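Local coordinates for extracellular matrix-binding protein EbhA (Staphylococcus aureus, PDB 2DGJ) that probably binds the extracellular matrix as a cell wall-associated adhesin, this piece being a rod-like string of helical FIVAR and GA modules, at residues H8-E13 / A38-I43; A78-A83 / T110-V115; T100-Q105 / T120-L125. All blocks are in the same frame, centred on the assembly; numbering follows the deposited sequence.

Contact 1 (H8-E13 / A38-I43); sequences HGIDDE and AAAKAI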
loop_
_atom_site.group_PDB
_atom_site.type_symbol
_atom_site.label_atom_id
_atom_site.label_comp_id
_atom_site.label_asym_id
_atom_site.label_seq_id
_atom_site.Cartn_x
_atom_site.Cartn_y
_atom_site.Cartn_z
ATOM N N HIS A 8 23.535 -12.537 25.127
ATOM C CA HIS A 8 23.811 -12.083 23.771
ATOM C C HIS A 8 22.515 -11.972 22.976
ATOM O O HIS A 8 22.294 -10.983 22.279
ATOM C CB HIS A 8 24.782 -13.046 23.082
ATOM C CG HIS A 8 24.955 -12.789 21.614
ATOM N ND1 HIS A 8 24.115 -13.321 20.660
ATOM C CD2 HIS A 8 25.856 -12.031 20.946
ATOM C CE1 HIS A 8 24.492 -12.905 19.465
ATOM N NE2 HIS A 8 25.544 -12.121 19.607
ATOM N N GLY A 9 21.664 -12.990 23.091
ATOM C CA GLY A 9 20.390 -12.990 22.394
ATOM C C GLY A 9 19.557 -11.788 22.805
ATOM O O GLY A 9 18.919 -11.150 21.972
ATOM N N ILE A 10 19.567 -11.479 24.098
ATOM C CA ILE A 10 18.821 -10.337 24.615
ATOM C C ILE A 10 19.421 -9.022 24.115
ATOM O O ILE A 10 18.699 -8.103 23.734
ATOM C CB ILE A 10 18.819 -10.321 26.164
ATOM C CG1 ILE A 10 18.150 -11.593 26.692
ATOM C CG2 ILE A 10 18.086 -9.086 26.677
ATOM C CD1 ILE A 10 18.113 -11.707 28.207
ATOM N N ASP A 11 20.747 -8.938 24.119
ATOM C CA ASP A 11 21.430 -7.728 23.673
ATOM C C ASP A 11 21.152 -7.428 22.211
ATOM O O ASP A 11 21.015 -6.267 21.813
ATOM C CB ASP A 11 22.947 -7.863 23.857
ATOM C CG ASP A 11 23.362 -8.020 25.306
ATOM O OD1 ASP A 11 22.629 -7.551 26.202
ATOM O OD2 ASP A 11 24.443 -8.601 25.544
ATOM N N ASP A 12 21.063 -8.485 21.414
ATOM C CA ASP A 12 20.853 -8.346 19.982
ATOM C C ASP A 12 19.421 -8.068 19.552
ATOM O O ASP A 12 19.157 -7.913 18.364
ATOM C CB ASP A 12 21.384 -9.595 19.278
ATOM C CG ASP A 12 21.646 -9.367 17.800
ATOM O OD1 ASP A 12 22.044 -8.241 17.431
ATOM O OD2 ASP A 12 21.478 -10.319 17.009
ATOM N N GLU A 13 18.503 -7.989 20.510
ATOM C CA GLU A 13 17.103 -7.730 20.187
ATOM C C GLU A 13 16.899 -6.477 19.340
ATOM O O GLU A 13 16.483 -6.565 18.179
ATOM C CB GLU A 13 16.261 -7.617 21.463
ATOM C CG GLU A 13 14.833 -7.153 21.201
ATOM C CD GLU A 13 13.922 -7.313 22.403
ATOM O OE1 GLU A 13 14.259 -6.786 23.485
ATOM O OE2 GLU A 13 12.863 -7.961 22.258
ATOM N N ALA A 38 11.591 -11.774 25.429
ATOM C CA ALA A 38 10.948 -11.399 26.682
ATOM C C ALA A 38 11.089 -12.541 27.677
ATOM O O ALA A 38 11.385 -12.327 28.855
ATOM C CB ALA A 38 9.479 -11.081 26.443
ATOM N N ALA A 39 10.887 -13.759 27.192
ATOM C CA ALA A 39 11.003 -14.940 28.031
ATOM C C ALA A 39 12.439 -15.069 28.555
ATOM O O ALA A 39 12.663 -15.358 29.733
ATOM C CB ALA A 39 10.627 -16.171 27.234
ATOM N N ALA A 40 13.403 -14.855 27.663
ATOM C CA ALA A 40 14.818 -14.949 28.007
ATOM C C ALA A 40 15.172 -13.986 29.135
ATOM O O ALA A 40 15.802 -14.373 30.114
ATOM C CB ALA A 40 15.684 -14.658 26.775
ATOM N N LYS A 41 14.754 -12.731 28.995
ATOM C CA LYS A 41 15.035 -11.727 30.016
ATOM C C LYS A 41 14.571 -12.211 31.380
ATOM O O LYS A 41 15.320 -12.179 32.354
ATOM C CB LYS A 41 14.328 -10.402 29.693
ATOM C CG LYS A 41 14.868 -9.661 28.486
ATOM C CD LYS A 41 14.078 -8.376 28.258
ATOM C CE LYS A 41 14.506 -7.657 26.986
ATOM N NZ LYS A 41 13.607 -6.504 26.699
ATOM N N ALA A 42 13.320 -12.651 31.446
ATOM C CA ALA A 42 12.734 -13.131 32.686
ATOM C C ALA A 42 13.529 -14.304 33.253
ATOM O O ALA A 42 13.861 -14.328 34.438
ATOM C CB ALA A 42 11.289 -13.542 32.448
ATOM N N ILE A 43 13.834 -15.272 32.396
ATOM C CA ILE A 43 14.589 -16.446 32.808
ATOM C C ILE A 43 15.986 -16.058 33.278
ATOM O O ILE A 43 16.466 -16.569 34.291
ATOM C CB ILE A 43 14.708 -17.460 31.652
ATOM C CG1 ILE A 43 13.336 -18.072 31.361
ATOM C CG2 ILE A 43 15.727 -18.542 32.006
ATOM C CD1 ILE A 43 13.307 -19.005 30.165
#
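Ile10 and Lys41 meet where helix 3-11 nears its end beside the longer helix 27-46, and together they bury most of the surface that these segments share. The isoleucine touches with both of its branches. With CG1 anti to the carbonyl carbon (chi1 -61°) and the chain extended beyond it, its outermost methyl reaches the backbone of the partner helix, where CD1 of Ile10 lies 3.6 Å from CA of Lys41. Further back, CG1 of Ile10 packs 3.9 Å from CB of Ala40, a residue small enough to let the branch come close to the helix. The other branch, CG2 of Ile10, meets the lysine side chain, 3.7 Å from CG of Lys41.

Lys41 illustrates how one long side chain can serve two chemistries. Its extended methylene run slants across CG2 of Ile10 at the margin of the contact, while its ammonium continues to Glu13. There NZ of Lys41 and OE1 of Glu13 form a salt bridge of 3.3 Å, weak as a hydrogen bond, with the two side chains crossing nearly at a right angle.

Ala40 also touches Val64 of helix 55-70, and Ala39 packs on Thr191 of the second subunit. An apolar centre bordered by an ion pair is characteristic of helical bundles, here in the FIVAR domain of the adhesin.

Contact 2 (A78-A83 / T110-V115); sequences AEAKAA and TTVDGV. With SO4 (sulfate ion), chain C; ACY (acetic acid), chain D.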
loop_
_atom_site.group_PDB
_atom_site.type_symbol
_atom_site.label_atom_id
_atom_site.label_comp_id
_atom_site.label_asym_id
_atom_site.label_seq_id
_atom_site.Cartn_x
_atom_site.Cartn_y
_atom_site.Cartn_z
ATOM N N ALA A 78 12.719 -11.286 -1.468
ATOM C CA ALA A 78 13.028 -11.947 -2.729
ATOM C C ALA A 78 11.727 -12.225 -3.483
ATOM O O ALA A 78 11.641 -12.050 -4.698
ATOM C CB ALA A 78 13.772 -13.249 -2.463
ATOM N N GLU A 79 10.715 -12.649 -2.740
ATOM C CA GLU A 79 9.408 -12.944 -3.313
ATOM C C GLU A 79 8.789 -11.681 -3.899
ATOM O O GLU A 79 8.289 -11.686 -5.028
ATOM C CB GLU A 79 8.484 -13.521 -2.235
ATOM C CG GLU A 79 7.020 -13.557 -2.627
ATOM C CD GLU A 79 6.151 -14.245 -1.589
ATOM O OE1 GLU A 79 6.240 -13.888 -0.392
ATOM O OE2 GLU A 79 5.372 -15.140 -1.976
ATOM N N ALA A 80 8.831 -10.598 -3.130
ATOM C CA ALA A 80 8.271 -9.325 -3.569
ATOM C C ALA A 80 8.952 -8.854 -4.849
ATOM O O ALA A 80 8.287 -8.431 -5.791
ATOM C CB ALA A 80 8.432 -8.280 -2.476
ATOM N N LYS A 81 10.279 -8.927 -4.873
ATOM C CA LYS A 81 11.043 -8.516 -6.045
ATOM C C LYS A 81 10.661 -9.374 -7.242
ATOM O O LYS A 81 10.544 -8.881 -8.361
ATOM C CB LYS A 81 12.542 -8.644 -5.775
ATOM C CG LYS A 81 13.079 -7.659 -4.759
ATOM C CD LYS A 81 14.594 -7.736 -4.696
ATOM C CE LYS A 81 15.164 -6.661 -3.790
ATOM N NZ LYS A 81 16.655 -6.638 -3.820
ATOM N N ALA A 82 10.467 -10.664 -6.999
ATOM C CA ALA A 82 10.087 -11.586 -8.061
ATOM C C ALA A 82 8.737 -11.148 -8.627
ATOM O O ALA A 82 8.531 -11.121 -9.842
ATOM C CB ALA A 82 10.005 -13.010 -7.503
ATOM N N ALA A 83 7.825 -10.796 -7.727
ATOM C CA ALA A 83 6.491 -10.355 -8.104
ATOM C C ALA A 83 6.568 -9.083 -8.944
ATOM O O ALA A 83 5.864 -8.942 -9.942
ATOM C CB ALA A 83 5.645 -10.115 -6.844
ATOM N N THR A 110 15.484 -2.451 -0.803
ATOM C CA THR A 110 15.873 -3.187 0.398
ATOM C C THR A 110 14.705 -3.627 1.277
ATOM O O THR A 110 14.894 -4.415 2.203
ATOM C CB THR A 110 16.826 -2.356 1.275
ATOM O OG1 THR A 110 16.167 -1.151 1.682
ATOM C CG2 THR A 110 18.098 -2.014 0.510
ATOM N N THR A 111 13.504 -3.127 0.997
ATOM C CA THR A 111 12.335 -3.497 1.788
ATOM C C THR A 111 11.160 -3.915 0.908
ATOM O O THR A 111 11.103 -3.572 -0.274
ATOM C CB THR A 111 11.877 -2.335 2.679
ATOM O OG1 THR A 111 11.368 -1.272 1.864
ATOM C CG2 THR A 111 13.048 -1.815 3.506
ATOM N N VAL A 112 10.226 -4.661 1.488
ATOM C CA VAL A 112 9.049 -5.107 0.747
ATOM C C VAL A 112 8.226 -3.888 0.342
ATOM O O VAL A 112 7.654 -3.848 -0.747
ATOM C CB VAL A 112 8.173 -6.052 1.594
ATOM C CG1 VAL A 112 6.893 -6.388 0.850
ATOM C CG2 VAL A 112 8.949 -7.324 1.917
ATOM N N ASP A 113 8.168 -2.891 1.221
ATOM C CA ASP A 113 7.424 -1.671 0.932
ATOM C C ASP A 113 8.072 -0.933 -0.234
ATOM O O ASP A 113 7.384 -0.386 -1.092
ATOM C CB ASP A 113 7.381 -0.745 2.154
ATOM C CG ASP A 113 6.491 -1.282 3.258
ATOM O OD1 ASP A 113 5.367 -1.729 2.949
ATOM O OD2 ASP A 113 6.910 -1.243 4.435
ATOM N N GLY A 114 9.403 -0.928 -0.259
ATOM C CA GLY A 114 10.125 -0.268 -1.329
ATOM C C GLY A 114 9.831 -0.913 -2.672
ATOM O O GLY A 114 9.566 -0.224 -3.659
ATOM N N VAL A 115 9.873 -2.241 -2.709
ATOM C CA VAL A 115 9.602 -2.980 -3.937
ATOM C C VAL A 115 8.215 -2.636 -4.464
ATOM O O VAL A 115 8.056 -2.212 -5.608
ATOM C CB VAL A 115 9.675 -4.504 -3.694
ATOM C CG1 VAL A 115 9.288 -5.254 -4.954
ATOM C CG2 VAL A 115 11.079 -4.894 -3.270
HETATM S S SO4 C . 14.201 1.057 0.156
HETATM O O1 SO4 C . 15.660 1.132 0.344
HETATM O O2 SO4 C . 13.753 2.198 -0.662
HETATM O O3 SO4 C . 13.861 -0.201 -0.541
HETATM O O4 SO4 C . 13.536 1.125 1.473
HETATM C C ACY D . 17.860 -9.403 -5.761
HETATM O O ACY D . 18.114 -9.023 -4.641
HETATM O OXT ACY D . 17.110 -10.500 -5.944
HETATM C CH3 ACY D . 18.387 -8.642 -6.950
#
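Ala80 of helix 73-88 faces two valines at the start of helix 112-135, and its single methyl meets one branch of each. CB of Ala80 lies 4.0 Å from CG1 of Val115 and 4.1 Å from CG1 of Val112, one helical turn apart. Both valines hold CG1 anti to the backbone N, which for Val115 (chi1 176°) carries that methyl onto the main chain of the opposing helix: CG1 of Val115 is 3.4 Å from O of Ala80. The second branch of the same residue works on Lys81, where CG2 of Val115 rests 3.7 Å from CG of Lys81. The two side chains cross at about a right angle. The packing falls on CG of Lys81, and the extended chain carries the amine on to the carbonyl of Asn107 and to a bound acetic acid, probably from the crystallisation liquor, whose O accepts from NZ of Lys81 at 2.9 Å.

The helix start itself is finished by polar groups. Thr111 is the N-cap, its OG1 accepting from N of Gly114 at 2.9 Å. Beside it a sulfate, of the same probable origin, takes bonds from Thr110 through both OG1 (2.7 Å to sulfate O1) and N (2.8 Å to sulfate O3), with a weak bond from N of Thr111 and a longer one from its OG1. An anion gathered by amides and hydroxyls at a helix N-terminus is a familiar feature, consistent with the helix dipole. An alanine facing two valines lets helices 73-88 and 112-135 pack closely, as in the three-helix bundle of a GA module.

Contact 3 (T100-Q105 / T120-L125); sequences TALEGQ and TNANTL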
loop_
_atom_site.group_PDB
_atom_site.type_symbol
_atom_site.label_atom_id
_atom_site.label_comp_id
_atom_site.label_asym_id
_atom_site.label_seq_id
_atom_site.Cartn_x
_atom_site.Cartn_y
_atom_site.Cartn_z
ATOM N N THR A 100 14.622 -0.752 -17.767
ATOM C CA THR A 100 15.856 -1.108 -17.065
ATOM C C THR A 100 16.026 -0.313 -15.780
ATOM O O THR A 100 16.603 -0.810 -14.813
ATOM C CB THR A 100 17.100 -0.889 -17.953
ATOM O OG1 THR A 100 17.382 0.512 -18.066
ATOM C CG2 THR A 100 16.861 -1.459 -19.336
ATOM N N ALA A 101 15.535 0.922 -15.767
ATOM C CA ALA A 101 15.640 1.758 -14.573
ATOM C C ALA A 101 14.754 1.154 -13.489
ATOM O O ALA A 101 15.162 1.030 -12.334
ATOM C CB ALA A 101 15.201 3.188 -14.877
ATOM N N LEU A 102 13.538 0.781 -13.873
ATOM C CA LEU A 102 12.594 0.167 -12.948
ATOM C C LEU A 102 13.173 -1.163 -12.465
ATOM O O LEU A 102 13.153 -1.470 -11.273
ATOM C CB LEU A 102 11.260 -0.081 -13.655
ATOM C CG LEU A 102 10.138 0.965 -13.587
ATOM C CD1 LEU A 102 10.592 2.220 -12.855
ATOM C CD2 LEU A 102 9.675 1.281 -15.003
ATOM N N GLU A 103 13.680 -1.951 -13.406
ATOM C CA GLU A 103 14.273 -3.247 -13.097
ATOM C C GLU A 103 15.418 -3.023 -12.120
ATOM O O GLU A 103 15.665 -3.841 -11.233
ATOM C CB GLU A 103 14.795 -3.897 -14.383
ATOM C CG GLU A 103 15.488 -5.239 -14.196
ATOM C CD GLU A 103 14.547 -6.332 -13.738
ATOM O OE1 GLU A 103 13.321 -6.106 -13.761
ATOM O OE2 GLU A 103 15.033 -7.421 -13.366
ATOM N N GLY A 104 16.112 -1.903 -12.284
ATOM C CA GLY A 104 17.220 -1.590 -11.405
ATOM C C GLY A 104 16.747 -1.203 -10.020
ATOM O O GLY A 104 17.314 -1.638 -9.018
ATOM N N GLN A 105 15.704 -0.382 -9.961
ATOM C CA GLN A 105 15.159 0.053 -8.680
ATOM C C GLN A 105 14.587 -1.146 -7.932
ATOM O O GLN A 105 14.595 -1.178 -6.704
ATOM C CB GLN A 105 14.075 1.115 -8.890
ATOM C CG GLN A 105 14.592 2.372 -9.580
ATOM C CD GLN A 105 13.517 3.422 -9.793
ATOM O OE1 GLN A 105 12.482 3.155 -10.408
ATOM N NE2 GLN A 105 13.760 4.626 -9.288
ATOM N N THR A 120 4.470 0.028 -7.957
ATOM C CA THR A 120 3.391 0.996 -8.097
ATOM C C THR A 120 3.745 2.099 -9.088
ATOM O O THR A 120 2.930 2.460 -9.935
ATOM C CB THR A 120 3.037 1.640 -6.737
ATOM O OG1 THR A 120 2.434 0.658 -5.881
ATOM C CG2 THR A 120 2.076 2.802 -6.936
ATOM N N ASN A 121 4.958 2.632 -8.986
ATOM C CA ASN A 121 5.401 3.685 -9.892
ATOM C C ASN A 121 5.502 3.164 -11.324
ATOM O O ASN A 121 5.232 3.895 -12.275
ATOM C CB ASN A 121 6.760 4.243 -9.460
ATOM C CG ASN A 121 6.710 4.912 -8.111
ATOM O OD1 ASN A 121 5.630 5.200 -7.588
ATOM N ND2 ASN A 121 7.882 5.179 -7.537
ATOM N N ALA A 122 5.894 1.901 -11.471
ATOM C CA ALA A 122 6.031 1.284 -12.787
ATOM C C ALA A 122 4.688 1.224 -13.516
ATOM O O ALA A 122 4.610 1.488 -14.719
ATOM C CB ALA A 122 6.608 -0.116 -12.642
ATOM N N ASN A 123 3.631 0.869 -12.787
ATOM C CA ASN A 123 2.302 0.788 -13.378
ATOM C C ASN A 123 1.778 2.177 -13.716
ATOM O O ASN A 123 1.139 2.372 -14.742
ATOM C CB ASN A 123 1.319 0.095 -12.431
ATOM C CG ASN A 123 1.623 -1.375 -12.250
ATOM O OD1 ASN A 123 2.496 -1.750 -11.474
ATOM N ND2 ASN A 123 0.903 -2.219 -12.979
ATOM N N THR A 124 2.043 3.135 -12.836
ATOM C CA THR A 124 1.607 4.510 -13.060
ATOM C C THR A 124 2.286 5.086 -14.309
ATOM O O THR A 124 1.627 5.661 -15.182
ATOM C CB THR A 124 1.959 5.399 -11.852
ATOM O OG1 THR A 124 1.259 4.936 -10.690
ATOM C CG2 THR A 124 1.581 6.840 -12.124
ATOM N N LEU A 125 3.605 4.927 -14.388
ATOM C CA LEU A 125 4.378 5.430 -15.523
ATOM C C LEU A 125 3.871 4.798 -16.813
ATOM O O LEU A 125 3.650 5.484 -17.806
ATOM C CB LEU A 125 5.862 5.107 -15.343
ATOM C CG LEU A 125 6.787 5.678 -16.419
ATOM C CD1 LEU A 125 6.828 7.198 -16.311
ATOM C CD2 LEU A 125 8.180 5.086 -16.255
HETATM O O HOH W 1 10.713 3.973 -8.629
#
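A water molecule joins Gln105 to Asn121 across the rim of this helix pair: it donates to OE1 of Gln105 at 2.6 Å and accepts from ND2 of Asn121 at 3.3 Å. The water bridges two amides whose side chains do not touch.

Beneath this bridge the contact turns wholly apolar. Leu102 of helix 96-108 points into the partner helix, and its branch point does the closest touching, CG of Leu102 lying 3.8 Å from CB of Ala122. Its CD2 then meets CD2 of Leu125 at 4.3 Å, methyl against methyl. Leu125 reaches that point because its CG stands anti to the backbone N (chi1 -176°). Leu88 of helix 73-88 also packs on Leu102, while Val183 of helix 180-194 touches Leu125.

On helix 112-135, O of Thr120 receives two donors from opposite faces of its plane: N of Thr124 and, at 3.1 Å, OG1 of Thr124. The hydroxyl thus bonds within its own helix. Separately, the carbonyl of Thr124 accepts from Gln27 of the second subunit, which places this helix against that chain. The chemistry implies cohesion through hydrocarbon packing: no direct polar bond joins the two segments, and the polar link across them is the water bridge.

Overall arrangement
The three contacts show one principle, helix-on-helix packing through small and branched residues, repeated along a rod. Contact 1 belongs to the FIVAR domain and closes before contact 2 opens; their centres are 30 Å apart, with about 16 Å between nearest atoms. Contacts 2 and 3 lie within one GA module, 13 Å between centres and about 5 Å between nearest atoms, and share helix 112-135: its start packs on helix 73-88, its middle on helix 96-108. Contacts 1 and 3, 41 Å apart by centres, both touch the second subunit, whereas contact 2 meets no other protein chain of the assembly but holds the sulfate and the acetic acid.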